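Local coordinates for Ala-tRNApro hydrolase ProX (Aeropyrum pernix, PDB 1WDV), which probably hydrolyses alanine from mischarged alanyl-tRNA(Pro), acting in trans as an editing partner of prolyl-tRNA synthetase, at residues L19-P24 with N129-F134; G36-E41 with L116-V121; L46-N51 with K77-A82; G53-V58 with P104-L109; V59-K64 with D112-S117. One frame throughout, in Å; residues are numbered along the deposited sequence.

In the fold
Contacts 3, 4 and 5 all belong to the mixed five-stranded sheet: contact 3 adds edge strand 79-81 to strand 43-50, while contacts 4 and 5 both use strand 55-61, against strand 108-112 and the turn that follows it. Contact 1 pairs two strands of the separate antiparallel sheet, about 27 Å from contact 3 between centres. Contact 2 links loops at the surface; it touches contacts 1 and 5 and shares Leu116 and Ser117 with the latter. Contact 5 is buried, held by aliphatic packing and one main-chain bond. Contacts 1 and 4 are partly buried and combine strand bonds with apolar pairs. The surface contacts 2 and 3 bring in arginines and acids.

Contact 1 of 5, residues L19-P24 with N129-F134; sequences LIMQKP and NALLEF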
# COMPACT_ATOMS: atom_id res chain seq x y z
N LEU A 19 1.94 3.31 -13.91
CA LEU A 19 2.75 4.38 -14.47
C LEU A 19 4.18 3.95 -14.25
O LEU A 19 4.52 3.43 -13.19
CB LEU A 19 2.45 5.70 -13.77
CG LEU A 19 1.00 6.20 -13.91
CD1 LEU A 19 0.92 7.55 -13.25
CD2 LEU A 19 0.56 6.29 -15.39
N ILE A 20 5.03 4.17 -15.25
CA ILE A 20 6.42 3.72 -15.14
C ILE A 20 7.42 4.84 -14.99
O ILE A 20 7.41 5.78 -15.76
CB ILE A 20 6.80 2.93 -16.42
CG1 ILE A 20 5.72 1.89 -16.73
CG2 ILE A 20 8.17 2.29 -16.25
CD1 ILE A 20 5.46 0.91 -15.59
N MSE A 21 8.30 4.73 -14.00
CA MSE A 21 9.34 5.74 -13.77
C MSE A 21 10.59 5.21 -14.49
O MSE A 21 10.96 4.06 -14.33
CB MSE A 21 9.60 5.87 -12.28
CG MSE A 21 8.31 6.05 -11.48
SE MSE A 21 7.47 7.71 -11.94
CE MSE A 21 9.02 8.60 -11.64
N GLN A 22 11.24 6.03 -15.30
CA GLN A 22 12.40 5.57 -16.04
C GLN A 22 13.46 4.98 -15.10
O GLN A 22 14.08 3.95 -15.40
CB GLN A 22 12.97 6.71 -16.87
CG GLN A 22 13.94 6.24 -17.92
CD GLN A 22 15.36 6.28 -17.41
OE1 GLN A 22 15.78 7.30 -16.86
NE2 GLN A 22 16.11 5.18 -17.60
N LYS A 23 13.68 5.65 -13.98
CA LYS A 23 14.59 5.17 -12.95
C LYS A 23 13.72 5.06 -11.71
O LYS A 23 12.89 5.92 -11.44
CB LYS A 23 15.72 6.17 -12.72
CG LYS A 23 16.70 6.20 -13.89
CD LYS A 23 17.76 7.27 -13.73
CE LYS A 23 18.69 7.28 -14.94
NZ LYS A 23 19.82 8.21 -14.70
N PRO A 24 13.89 3.99 -10.93
CA PRO A 24 13.04 3.92 -9.73
C PRO A 24 13.27 5.09 -8.76
O PRO A 24 14.39 5.56 -8.59
CB PRO A 24 13.41 2.55 -9.13
CG PRO A 24 14.81 2.29 -9.64
CD PRO A 24 14.80 2.84 -11.05
N ASN A 129 10.05 0.26 -10.24
CA ASN A 129 9.84 1.40 -11.14
C ASN A 129 8.39 1.61 -11.58
O ASN A 129 8.13 2.38 -12.50
CB ASN A 129 10.71 1.22 -12.38
CG ASN A 129 10.23 0.11 -13.29
OD1 ASN A 129 9.48 -0.78 -12.87
ND2 ASN A 129 10.67 0.13 -14.54
N ALA A 130 7.44 0.95 -10.92
CA ALA A 130 6.06 1.11 -11.36
C ALA A 130 5.19 1.59 -10.22
O ALA A 130 5.31 1.11 -9.09
CB ALA A 130 5.50 -0.24 -11.90
N LEU A 131 4.35 2.57 -10.52
CA LEU A 131 3.41 3.09 -9.57
C LEU A 131 1.98 2.75 -10.01
O LEU A 131 1.65 2.83 -11.20
CB LEU A 131 3.56 4.61 -9.45
CG LEU A 131 4.93 5.02 -8.88
CD1 LEU A 131 5.23 6.45 -9.32
CD2 LEU A 131 4.90 4.93 -7.36
N LEU A 132 1.13 2.36 -9.07
CA LEU A 132 -0.25 2.03 -9.40
C LEU A 132 -1.13 3.24 -9.13
O LEU A 132 -1.23 3.70 -7.99
CB LEU A 132 -0.75 0.88 -8.52
CG LEU A 132 -2.24 0.52 -8.60
CD1 LEU A 132 -2.55 -0.02 -9.99
CD2 LEU A 132 -2.58 -0.52 -7.53
N GLU A 133 -1.76 3.76 -10.18
CA GLU A 133 -2.66 4.90 -10.05
C GLU A 133 -4.03 4.28 -9.76
O GLU A 133 -4.56 3.54 -10.61
CB GLU A 133 -2.71 5.68 -11.35
CG GLU A 133 -3.72 6.81 -11.36
CD GLU A 133 -3.86 7.34 -12.78
OE1 GLU A 133 -3.03 8.17 -13.19
OE2 GLU A 133 -4.76 6.89 -13.51
N PHE A 134 -4.57 4.57 -8.58
CA PHE A 134 -5.87 3.99 -8.19
C PHE A 134 -6.72 4.88 -7.28
O PHE A 134 -6.26 5.88 -6.74
CB PHE A 134 -5.64 2.63 -7.50
CG PHE A 134 -5.08 2.71 -6.09
CD1 PHE A 134 -5.94 2.67 -4.98
CD2 PHE A 134 -3.70 2.80 -5.86
CE1 PHE A 134 -5.42 2.71 -3.68
CE2 PHE A 134 -3.18 2.84 -4.57
CZ PHE A 134 -4.04 2.80 -3.46
O HOH W 1 12.15 1.96 -16.15
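Asn129 meets the 19-24 segment directly through its main chain and, by way of a water, through its side-chain amide. Its carbonyl O receives the amide of Met21 in a nearly straight bond, N to O 2.8 Å, and Ile20 CA brings its hydrogen to the same oxygen. The side chain stands between its own backbone N and carbonyl carbon (chi1 71°), which lays it alongside Ile20, the two pointing the same way, with ND2 3.7 Å from Ile20 CG2. A water accepts from ND2 and donates to Gln22 O, so the polar amide suits this partly open strand end. Pro24 comes back round the turn, its CB 4.2 Å from Asn129 N.

Ala130 pairs with Ile20 in the antiparallel ladder, where no direct amide bonds link the two. Its small methyl leaves room for the bent isoleucine chain, whose CD1 rests 3.9 Å from Ala130 CB. Leu131 is the hydrogen-bonded partner of Leu19: Leu19 N to Leu131 O and Leu131 N to Leu19 O are both 2.8 Å, each donor in the carbonyl plane. Leu131 CD1 meets the selenium of selenomethionine Met21 at 3.7 Å; the bend at chi2 (-65°) brings the selenium across the leucine, and the chain's end then leads away. Further on, Glu133 OE1 passes 4.0 Å from Leu19 CD1, but its main partner is Arg17, by a salt bridge.

Strand 17-20 forms one edge of the three-stranded antiparallel sheet, with 130-134 central and 121-124 beyond it. Helix 28-35 lies against Leu19, Met21 and Leu131 through Leu34 and Leu35.

Contact 2 of 5, residues G36-E41 with L116-V121; sequences GVSESE and LSRKKV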
# COMPACT_ATOMS: atom_id res chain seq x y z
N GLY A 36 3.99 15.28 -10.18
CA GLY A 36 3.36 16.58 -10.03
C GLY A 36 2.27 16.64 -8.98
O GLY A 36 1.34 17.46 -9.07
N VAL A 37 2.39 15.78 -7.97
CA VAL A 37 1.39 15.73 -6.92
C VAL A 37 2.05 15.97 -5.58
O VAL A 37 3.18 16.42 -5.54
CB VAL A 37 0.64 14.38 -6.94
CG1 VAL A 37 -0.08 14.24 -8.29
CG2 VAL A 37 1.62 13.19 -6.75
N SER A 38 1.33 15.72 -4.50
CA SER A 38 1.89 15.93 -3.16
C SER A 38 2.29 14.60 -2.57
O SER A 38 1.89 13.56 -3.08
CB SER A 38 0.86 16.56 -2.23
OG SER A 38 -0.19 15.63 -1.97
N GLU A 39 3.07 14.64 -1.50
CA GLU A 39 3.48 13.39 -0.88
C GLU A 39 2.29 12.61 -0.34
O GLU A 39 2.33 11.37 -0.31
CB GLU A 39 4.44 13.64 0.28
CG GLU A 39 5.84 13.98 -0.20
CD GLU A 39 6.85 13.94 0.92
OE1 GLU A 39 6.55 13.35 1.98
OE2 GLU A 39 7.95 14.48 0.74
N SER A 40 1.25 13.31 0.07
CA SER A 40 0.07 12.64 0.61
C SER A 40 -0.64 11.81 -0.46
O SER A 40 -1.45 10.95 -0.13
CB SER A 40 -0.91 13.65 1.24
OG SER A 40 -1.58 14.43 0.26
N GLU A 41 -0.34 12.09 -1.72
CA GLU A 41 -0.92 11.32 -2.83
C GLU A 41 -0.08 10.13 -3.26
O GLU A 41 -0.49 9.37 -4.16
CB GLU A 41 -1.18 12.22 -4.03
CG GLU A 41 -2.29 13.20 -3.69
CD GLU A 41 -2.28 14.42 -4.59
OE1 GLU A 41 -3.04 14.45 -5.58
OE2 GLU A 41 -1.51 15.36 -4.30
N LEU A 116 -9.48 8.44 1.95
CA LEU A 116 -10.74 8.24 1.26
C LEU A 116 -11.33 9.39 0.44
O LEU A 116 -12.03 9.14 -0.56
CB LEU A 116 -11.76 7.68 2.26
CG LEU A 116 -11.39 6.24 2.65
CD1 LEU A 116 -12.36 5.77 3.71
CD2 LEU A 116 -11.48 5.33 1.42
N SER A 117 -11.06 10.63 0.83
CA SER A 117 -11.57 11.76 0.07
C SER A 117 -10.75 12.03 -1.18
O SER A 117 -11.17 12.79 -2.06
CB SER A 117 -11.58 13.03 0.93
OG SER A 117 -10.26 13.36 1.30
N ARG A 118 -9.58 11.40 -1.29
CA ARG A 118 -8.74 11.61 -2.47
C ARG A 118 -9.19 10.70 -3.61
O ARG A 118 -9.29 9.48 -3.45
CB ARG A 118 -7.26 11.36 -2.14
CG ARG A 118 -6.30 11.81 -3.26
CD ARG A 118 -6.07 13.32 -3.24
NE ARG A 118 -5.17 13.71 -2.15
CZ ARG A 118 -4.81 14.97 -1.95
NH1 ARG A 118 -5.28 15.93 -2.75
NH2 ARG A 118 -3.94 15.27 -1.00
N LYS A 119 -9.48 11.28 -4.78
CA LYS A 119 -9.96 10.45 -5.87
C LYS A 119 -8.88 9.58 -6.49
O LYS A 119 -9.16 8.47 -6.93
CB LYS A 119 -10.60 11.31 -6.96
CG LYS A 119 -11.81 12.07 -6.42
CD LYS A 119 -12.85 12.37 -7.49
CE LYS A 119 -14.21 12.65 -6.83
NZ LYS A 119 -15.28 12.82 -7.85
N LYS A 120 -7.65 10.08 -6.50
CA LYS A 120 -6.56 9.35 -7.13
C LYS A 120 -5.29 9.41 -6.30
O LYS A 120 -4.89 10.47 -5.80
CB LYS A 120 -6.31 9.96 -8.52
CG LYS A 120 -5.16 9.39 -9.30
CD LYS A 120 -5.17 9.98 -10.72
CE LYS A 120 -6.50 9.68 -11.42
NZ LYS A 120 -6.62 10.28 -12.80
N VAL A 121 -4.68 8.25 -6.11
CA VAL A 121 -3.41 8.17 -5.37
C VAL A 121 -2.50 7.24 -6.15
O VAL A 121 -2.94 6.58 -7.11
CB VAL A 121 -3.55 7.67 -3.91
CG1 VAL A 121 -4.41 8.68 -3.10
CG2 VAL A 121 -4.18 6.28 -3.87
O HOH W 2 -4.09 12.01 -0.39
O HOH W 3 -4.44 12.72 -7.02
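Glu41 lays its side chain over one face of the Arg118 guanidinium, the two chains crossing at about a right angle. From CB the chain sets out with CG anti to its carbonyl carbon (chi1 -68°). This brings CG above the guanidinium, 3.3 Å from Arg118 NE and offset toward the rim of the group. CD follows at 3.7 Å from Arg118 CZ, and the carboxylate ends stacked on the guanidinium, their planes 17° apart. Opposite charges therefore meet through their faces: Glu41 OE1 and Arg118 NH1 form a long salt bridge of 3.9 Å, with no N-H aimed at the oxygen. A water donates to OE1 and to Lys120 O, tying the acid to the second loop.

The 36-41 segment carries the chain from helix 28-35 toward strand 43-50. Gly36, at positive phi, closes the helix in a Schellman motif, a conformation easily reached without a side chain, and residues 39-41 then make a short 3-10 turn.

OE2 reaches back to the start of that turn, where two donors hold it. Ser38 OG gives its proton to the anti lone pair of OE2 at 2.7 Å, and Ser38 N approaches from above the carboxylate plane at 2.9 Å. Glutamate is long enough to serve this serine while its aliphatic part covers the arginine. The arginine also has a tie of its own: NH2 donates to Ser40 OG in a weak bond of 2.8 Å, bent to 126°. NE gives its hydrogen to a water lying at the edge of the guanidinium, in its plane, and that water in turn donates to Ser40 O.

Contact 3 of 5, residues L46-N51 with K77-A82; sequences LIVLDN and KPVRLA
Strands 46-50 and 79-81 run antiparallel at 148°, with Leu49 and Arg80 as the hydrogen-bonded pair: Leu49 N reaches Arg80 O at 2.8 Å, and Arg80 N returns to Leu49 O. Ala82 N extends the ladder to Ile47 O. Across the flanking pair Val48 and Leu81, CG2 of the valine meets CD2 of the leucine at 4.2 Å, while Val48 CG1 packs on Val79 CB; branched aliphatic residues suit this side, which helix 68-75 covers at Val79.

Strand 79-81 is thereby the edge of the mixed five-stranded sheet, joined to strand 43-50 alone.

The other side carries Leu49 and Arg80. Leu49 CD1 sits over one face of the guanidinium, 3.7 Å from Arg80 NH1. The arginine chain stays extended from CG to NE, and NH1 donates to O of the next residue, Leu81, and also forms a salt bridge with Glu86. Leu49 CG also touches Ala82 CB at 3.8 Å, where a small methyl fits. At the strand end, Asn51 lies across the Pro78 ring, with Asn51 OD1 3.5 Å from Pro78 CD. Asp50, held by Gly54, Ala52 and Tyr56, shares a water with Lys77, whose bond to it is weak; Asp50 OD2 and Lys77 NZ are 4.5 Å apart.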
# COMPACT_ATOMS: atom_id res chain seq x y z
N LEU A 46 2.54 -0.66 3.75
CA LEU A 46 3.46 -1.12 4.78
C LEU A 46 3.06 -2.48 5.30
O LEU A 46 1.91 -2.68 5.67
CB LEU A 46 3.46 -0.15 5.97
CG LEU A 46 3.80 1.29 5.61
CD1 LEU A 46 3.64 2.17 6.88
CD2 LEU A 46 5.21 1.36 5.04
N ILE A 47 4.01 -3.41 5.36
CA ILE A 47 3.65 -4.73 5.90
C ILE A 47 3.86 -4.72 7.41
O ILE A 47 4.93 -4.33 7.93
CB ILE A 47 4.49 -5.84 5.24
CG1 ILE A 47 4.29 -5.80 3.72
CG2 ILE A 47 4.11 -7.20 5.80
CD1 ILE A 47 2.83 -6.02 3.24
N VAL A 48 2.82 -5.14 8.14
CA VAL A 48 2.86 -5.16 9.60
C VAL A 48 2.61 -6.60 10.06
O VAL A 48 1.78 -7.31 9.48
CB VAL A 48 1.77 -4.22 10.14
CG1 VAL A 48 1.68 -4.28 11.67
CG2 VAL A 48 2.12 -2.78 9.72
N LEU A 49 3.33 -7.01 11.11
CA LEU A 49 3.22 -8.37 11.61
C LEU A 49 2.75 -8.42 13.05
O LEU A 49 3.22 -7.63 13.86
CB LEU A 49 4.59 -9.04 11.57
CG LEU A 49 5.33 -8.95 10.24
CD1 LEU A 49 6.72 -9.57 10.41
CD2 LEU A 49 4.56 -9.67 9.15
N ASP A 50 1.83 -9.32 13.39
CA ASP A 50 1.47 -9.43 14.79
C ASP A 50 2.29 -10.60 15.36
O ASP A 50 3.06 -11.24 14.64
CB ASP A 50 -0.06 -9.60 15.01
CG ASP A 50 -0.65 -10.89 14.44
OD1 ASP A 50 0.02 -11.93 14.45
OD2 ASP A 50 -1.84 -10.85 14.00
N ASN A 51 2.17 -10.86 16.65
CA ASN A 51 2.97 -11.94 17.22
C ASN A 51 2.37 -13.35 17.14
O ASN A 51 2.82 -14.26 17.86
CB ASN A 51 3.32 -11.60 18.67
CG ASN A 51 2.11 -11.61 19.59
OD1 ASN A 51 0.96 -11.67 19.14
ND2 ASN A 51 2.36 -11.55 20.89
N LYS A 77 -3.50 -7.53 19.09
CA LYS A 77 -2.29 -8.26 19.47
C LYS A 77 -1.08 -7.36 19.26
O LYS A 77 -1.15 -6.41 18.50
CB LYS A 77 -2.10 -9.49 18.56
CG LYS A 77 -3.11 -10.59 18.74
CD LYS A 77 -2.91 -11.67 17.71
CE LYS A 77 -3.93 -12.79 17.93
NZ LYS A 77 -4.05 -13.62 16.71
N PRO A 78 0.05 -7.66 19.92
CA PRO A 78 1.26 -6.86 19.76
C PRO A 78 1.66 -6.89 18.28
O PRO A 78 1.58 -7.95 17.65
CB PRO A 78 2.28 -7.59 20.64
CG PRO A 78 1.41 -8.23 21.71
CD PRO A 78 0.25 -8.74 20.90
N VAL A 79 2.11 -5.77 17.74
CA VAL A 79 2.53 -5.74 16.33
C VAL A 79 3.84 -5.01 16.12
O VAL A 79 4.35 -4.32 17.01
CB VAL A 79 1.49 -5.01 15.42
CG1 VAL A 79 0.18 -5.78 15.42
CG2 VAL A 79 1.28 -3.58 15.87
N ARG A 80 4.40 -5.18 14.92
CA ARG A 80 5.63 -4.49 14.57
C ARG A 80 5.68 -4.40 13.07
O ARG A 80 4.93 -5.06 12.38
CB ARG A 80 6.88 -5.24 15.07
CG ARG A 80 7.19 -6.57 14.34
CD ARG A 80 8.57 -7.06 14.77
NE ARG A 80 8.88 -8.42 14.31
CZ ARG A 80 9.31 -8.75 13.09
NH1 ARG A 80 9.49 -7.82 12.17
NH2 ARG A 80 9.59 -10.03 12.79
N LEU A 81 6.59 -3.56 12.56
CA LEU A 81 6.77 -3.44 11.12
C LEU A 81 7.59 -4.63 10.69
O LEU A 81 8.51 -5.04 11.41
CB LEU A 81 7.60 -2.20 10.78
CG LEU A 81 6.87 -0.89 10.96
CD1 LEU A 81 7.89 0.25 10.95
CD2 LEU A 81 5.83 -0.75 9.83
N ALA A 82 7.23 -5.20 9.55
CA ALA A 82 8.02 -6.28 8.94
C ALA A 82 9.31 -5.61 8.49
O ALA A 82 9.29 -4.45 8.02
CB ALA A 82 7.32 -6.84 7.72
O HOH W 4 7.19 -2.93 6.80
O HOH W 5 4.57 -8.38 16.79
O HOH W 6 -3.45 -13.07 13.41

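Contact 4 of 5, residues G53-V58 with P104-L109; sequences GGVYAV and PPNIVL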
# COMPACT_ATOMS: atom_id res chain seq x y z
N GLY A 53 1.58 -14.85 13.81
CA GLY A 53 1.54 -15.22 12.41
C GLY A 53 0.68 -14.35 11.50
O GLY A 53 0.60 -14.61 10.30
N GLY A 54 0.05 -13.32 12.05
CA GLY A 54 -0.80 -12.47 11.24
C GLY A 54 -0.00 -11.45 10.43
O GLY A 54 1.01 -10.92 10.88
N VAL A 55 -0.46 -11.19 9.21
CA VAL A 55 0.24 -10.26 8.34
C VAL A 55 -0.76 -9.28 7.78
O VAL A 55 -1.81 -9.68 7.27
CB VAL A 55 0.94 -10.99 7.19
CG1 VAL A 55 1.75 -9.98 6.35
CG2 VAL A 55 1.87 -12.10 7.76
N TYR A 56 -0.41 -8.00 7.86
CA TYR A 56 -1.26 -6.95 7.35
C TYR A 56 -0.52 -6.06 6.34
O TYR A 56 0.70 -5.93 6.41
CB TYR A 56 -1.71 -6.05 8.50
CG TYR A 56 -2.35 -6.76 9.66
CD1 TYR A 56 -1.57 -7.40 10.61
CD2 TYR A 56 -3.74 -6.79 9.80
CE1 TYR A 56 -2.14 -8.06 11.70
CE2 TYR A 56 -4.33 -7.47 10.90
CZ TYR A 56 -3.50 -8.09 11.83
OH TYR A 56 -4.03 -8.78 12.90
N ALA A 57 -1.27 -5.50 5.40
CA ALA A 57 -0.72 -4.55 4.41
C ALA A 57 -1.52 -3.30 4.77
O ALA A 57 -2.74 -3.29 4.68
CB ALA A 57 -1.03 -5.00 2.99
N VAL A 58 -0.82 -2.24 5.17
CA VAL A 58 -1.45 -1.02 5.64
C VAL A 58 -1.08 0.13 4.71
O VAL A 58 0.09 0.51 4.61
CB VAL A 58 -0.95 -0.74 7.10
CG1 VAL A 58 -1.74 0.44 7.71
CG2 VAL A 58 -1.13 -2.02 7.95
N PRO A 104 -0.46 -12.21 -1.35
CA PRO A 104 -0.91 -13.55 -0.92
C PRO A 104 -2.20 -13.33 -0.11
O PRO A 104 -2.33 -12.37 0.66
CB PRO A 104 0.26 -14.07 -0.11
CG PRO A 104 1.46 -13.52 -0.89
CD PRO A 104 1.00 -12.06 -1.15
N PRO A 105 -3.19 -14.23 -0.27
CA PRO A 105 -4.47 -14.10 0.43
C PRO A 105 -4.54 -14.09 1.94
O PRO A 105 -5.59 -13.78 2.50
CB PRO A 105 -5.32 -15.19 -0.22
CG PRO A 105 -4.30 -16.26 -0.49
CD PRO A 105 -3.11 -15.49 -1.02
N ASN A 106 -3.43 -14.39 2.62
CA ASN A 106 -3.45 -14.36 4.07
C ASN A 106 -3.26 -12.94 4.58
O ASN A 106 -3.59 -12.64 5.73
CB ASN A 106 -2.34 -15.23 4.65
CG ASN A 106 -0.95 -14.76 4.24
OD1 ASN A 106 -0.67 -14.63 3.06
ND2 ASN A 106 -0.08 -14.50 5.23
N ILE A 107 -2.73 -12.06 3.73
CA ILE A 107 -2.47 -10.70 4.17
C ILE A 107 -3.74 -9.87 4.22
O ILE A 107 -4.49 -9.79 3.25
CB ILE A 107 -1.40 -10.06 3.26
CG1 ILE A 107 -0.13 -10.94 3.32
CG2 ILE A 107 -1.14 -8.59 3.71
CD1 ILE A 107 1.08 -10.36 2.59
N VAL A 108 -3.97 -9.26 5.37
CA VAL A 108 -5.14 -8.45 5.62
C VAL A 108 -4.88 -7.01 5.25
O VAL A 108 -3.93 -6.40 5.77
CB VAL A 108 -5.50 -8.54 7.09
CG1 VAL A 108 -6.67 -7.61 7.41
CG2 VAL A 108 -5.82 -10.00 7.44
N LEU A 109 -5.73 -6.45 4.39
CA LEU A 109 -5.55 -5.06 3.95
C LEU A 109 -6.25 -4.03 4.85
O LEU A 109 -7.42 -4.22 5.22
CB LEU A 109 -6.06 -4.92 2.51
CG LEU A 109 -5.95 -3.55 1.83
CD1 LEU A 109 -4.47 -3.23 1.65
CD2 LEU A 109 -6.66 -3.56 0.48
O HOH W 7 -1.02 -14.90 8.05
O HOH W 8 -2.84 -12.59 8.50
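Two main-chain bonds join Val55 and Ala57 to Val108 in the staggered pattern of parallel strands, one residue serving two partners on the neighbouring strand. Val108 N donates to Val55 O at 2.9 Å, in the carbonyl plane, and Val108 O accepts from Ala57 N at 2.8 Å, the donor tilted 34° from that plane. Between them run CA-H...O contacts, among them Tyr56 CA to Val108 O at 3.2 Å.

Waters extend the pairing where the strands part. One accepts from Val55 N and donates to Asn106 O; another spans Gly53 O and Asn106 ND2, giving the asparagine a polar role at the exposed turn. That type I turn, Pro104 to Ile107, closes through Ile107 N to Pro104 O.

The apolar contacts fall on two faces. On one, the Tyr56 and Val108 side chains lie side by side, pointing the same way, with Tyr56 CD2 3.7 Å from Val108 CB. On the other, Ile107 spreads its branches: CG1, anti to the carbonyl carbon (chi1 -58°), meets Val55 CG1 at 3.7 Å, and CG2 meets Ala57 CB at 3.7 Å. With an alanine here, both branches would be missing, and Val55 CG1 and the Ala57 methyl would probably lose their cover from this residue. Ala57, small itself, also accepts Leu109 CD1 at 4.1 Å.

Strand 55-61 stands between 43-50 and 108-112 in the mixed sheet, with 146-148 beyond. Helix 68-75 packs on Tyr56, while helix 136-143 covers Leu109.

Contact 5 of 5, residues V59-K64 with D112-S117; sequences VIPGDK and DRILLS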
# COMPACT_ATOMS: atom_id res chain seq x y z
N VAL A 59 -2.09 0.70 4.06
CA VAL A 59 -1.88 1.78 3.11
C VAL A 59 -2.08 3.13 3.77
O VAL A 59 -3.18 3.44 4.26
CB VAL A 59 -2.86 1.66 1.91
CG1 VAL A 59 -2.57 2.72 0.91
CG2 VAL A 59 -2.72 0.26 1.27
N ILE A 60 -1.00 3.93 3.78
CA ILE A 60 -1.04 5.25 4.40
C ILE A 60 -0.46 6.33 3.49
O ILE A 60 0.23 6.03 2.51
CB ILE A 60 -0.27 5.28 5.76
CG1 ILE A 60 1.24 5.13 5.52
CG2 ILE A 60 -0.76 4.14 6.69
CD1 ILE A 60 2.09 5.40 6.81
N PRO A 61 -0.79 7.60 3.76
CA PRO A 61 -0.29 8.75 2.98
C PRO A 61 1.23 8.79 3.06
O PRO A 61 1.82 8.45 4.08
CB PRO A 61 -0.90 9.96 3.68
CG PRO A 61 -2.09 9.40 4.37
CD PRO A 61 -1.66 8.05 4.86
N GLY A 62 1.86 9.25 1.99
CA GLY A 62 3.31 9.28 1.93
C GLY A 62 4.00 10.21 2.89
O GLY A 62 5.20 10.00 3.18
N ASP A 63 3.28 11.23 3.35
CA ASP A 63 3.84 12.19 4.30
C ASP A 63 3.55 11.82 5.75
O ASP A 63 3.73 12.64 6.64
CB ASP A 63 3.36 13.63 3.99
CG ASP A 63 1.84 13.78 3.99
OD1 ASP A 63 1.12 12.77 4.06
OD2 ASP A 63 1.36 14.94 3.90
N LYS A 64 3.13 10.58 6.00
CA LYS A 64 2.88 10.15 7.39
C LYS A 64 3.65 8.86 7.65
O LYS A 64 4.28 8.31 6.75
CB LYS A 64 1.40 9.87 7.63
CG LYS A 64 0.45 10.99 7.23
CD LYS A 64 0.46 12.13 8.22
CE LYS A 64 -0.71 13.09 7.94
NZ LYS A 64 -0.59 14.31 8.77
N ASP A 112 -5.85 3.68 5.49
CA ASP A 112 -6.07 4.83 6.36
C ASP A 112 -7.20 5.71 5.82
O ASP A 112 -7.19 6.08 4.66
CB ASP A 112 -4.82 5.68 6.52
CG ASP A 112 -4.98 6.67 7.66
OD1 ASP A 112 -5.72 7.67 7.51
OD2 ASP A 112 -4.43 6.42 8.74
N ARG A 113 -8.15 6.06 6.69
CA ARG A 113 -9.30 6.82 6.20
C ARG A 113 -8.98 8.20 5.66
O ARG A 113 -9.78 8.74 4.89
CB ARG A 113 -10.41 6.92 7.28
CG ARG A 113 -10.49 8.23 8.01
CD ARG A 113 -11.52 8.24 9.13
NE ARG A 113 -11.33 7.18 10.10
CZ ARG A 113 -12.07 6.07 10.15
NH1 ARG A 113 -13.06 5.86 9.28
NH2 ARG A 113 -11.82 5.17 11.09
N ILE A 114 -7.84 8.78 6.03
CA ILE A 114 -7.51 10.10 5.51
C ILE A 114 -7.37 10.05 3.97
O ILE A 114 -7.49 11.07 3.29
CB ILE A 114 -6.21 10.67 6.17
CG1 ILE A 114 -6.05 12.15 5.83
CG2 ILE A 114 -5.00 9.94 5.69
CD1 ILE A 114 -5.03 12.85 6.70
N LEU A 115 -7.17 8.86 3.42
CA LEU A 115 -7.04 8.74 1.98
C LEU A 115 -8.38 8.66 1.24
O LEU A 115 -8.41 8.83 0.03
CB LEU A 115 -6.24 7.48 1.62
CG LEU A 115 -4.79 7.45 2.11
CD1 LEU A 115 -4.24 6.05 1.84
CD2 LEU A 115 -3.96 8.53 1.38
N LEU A 116 -9.48 8.44 1.95
CA LEU A 116 -10.74 8.24 1.26
C LEU A 116 -11.33 9.39 0.44
O LEU A 116 -12.03 9.14 -0.56
CB LEU A 116 -11.76 7.68 2.26
CG LEU A 116 -11.39 6.24 2.65
CD1 LEU A 116 -12.36 5.77 3.71
CD2 LEU A 116 -11.48 5.33 1.42
N SER A 117 -11.06 10.63 0.83
CA SER A 117 -11.57 11.76 0.07
C SER A 117 -10.75 12.03 -1.18
O SER A 117 -11.17 12.79 -2.06
CB SER A 117 -11.58 13.03 0.93
OG SER A 117 -10.26 13.36 1.30
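Leu115 and Ile114 close over Pro61 from a short 3-10 segment, 113-115, that follows strand 108-112 and is opened by an Asx turn at Asp112. Leu115 splits its branches between two residues of the facing segment: CD1 meets Val59 CG1 at 3.8 Å, and CD2 lies 3.6 Å from Pro61 CG. Branching at CG lets one side chain send a methyl to each residue, a task well suited to leucine. Ile114 reaches the same proline carbon: its CG2 presses on Pro61 CG at 3.2 Å, tighter than usual for two carbons. A serine in place of Leu115 would probably leave Val59 CG1 without its methyl partner and Pro61 CG covered by Ile114 alone of these two, opening a gap in this buried layer.

One main-chain bond fixes the register: Asp112 N to Val59 O, 2.9 Å and nearly straight at 169°. It extends the parallel pairing of strands 55-61 and 108-112. Farther out, strand 43-50 adds Val43 against Val59 and Leu115.

The carboxylate of Asp112 holds the turn in place. OD2 takes hydrogen bonds from Val150 N and Ser151 OG near the C-terminus, while OD1, through its anti lone pair, receives the backbone N of Ile114 at 2.8 Å.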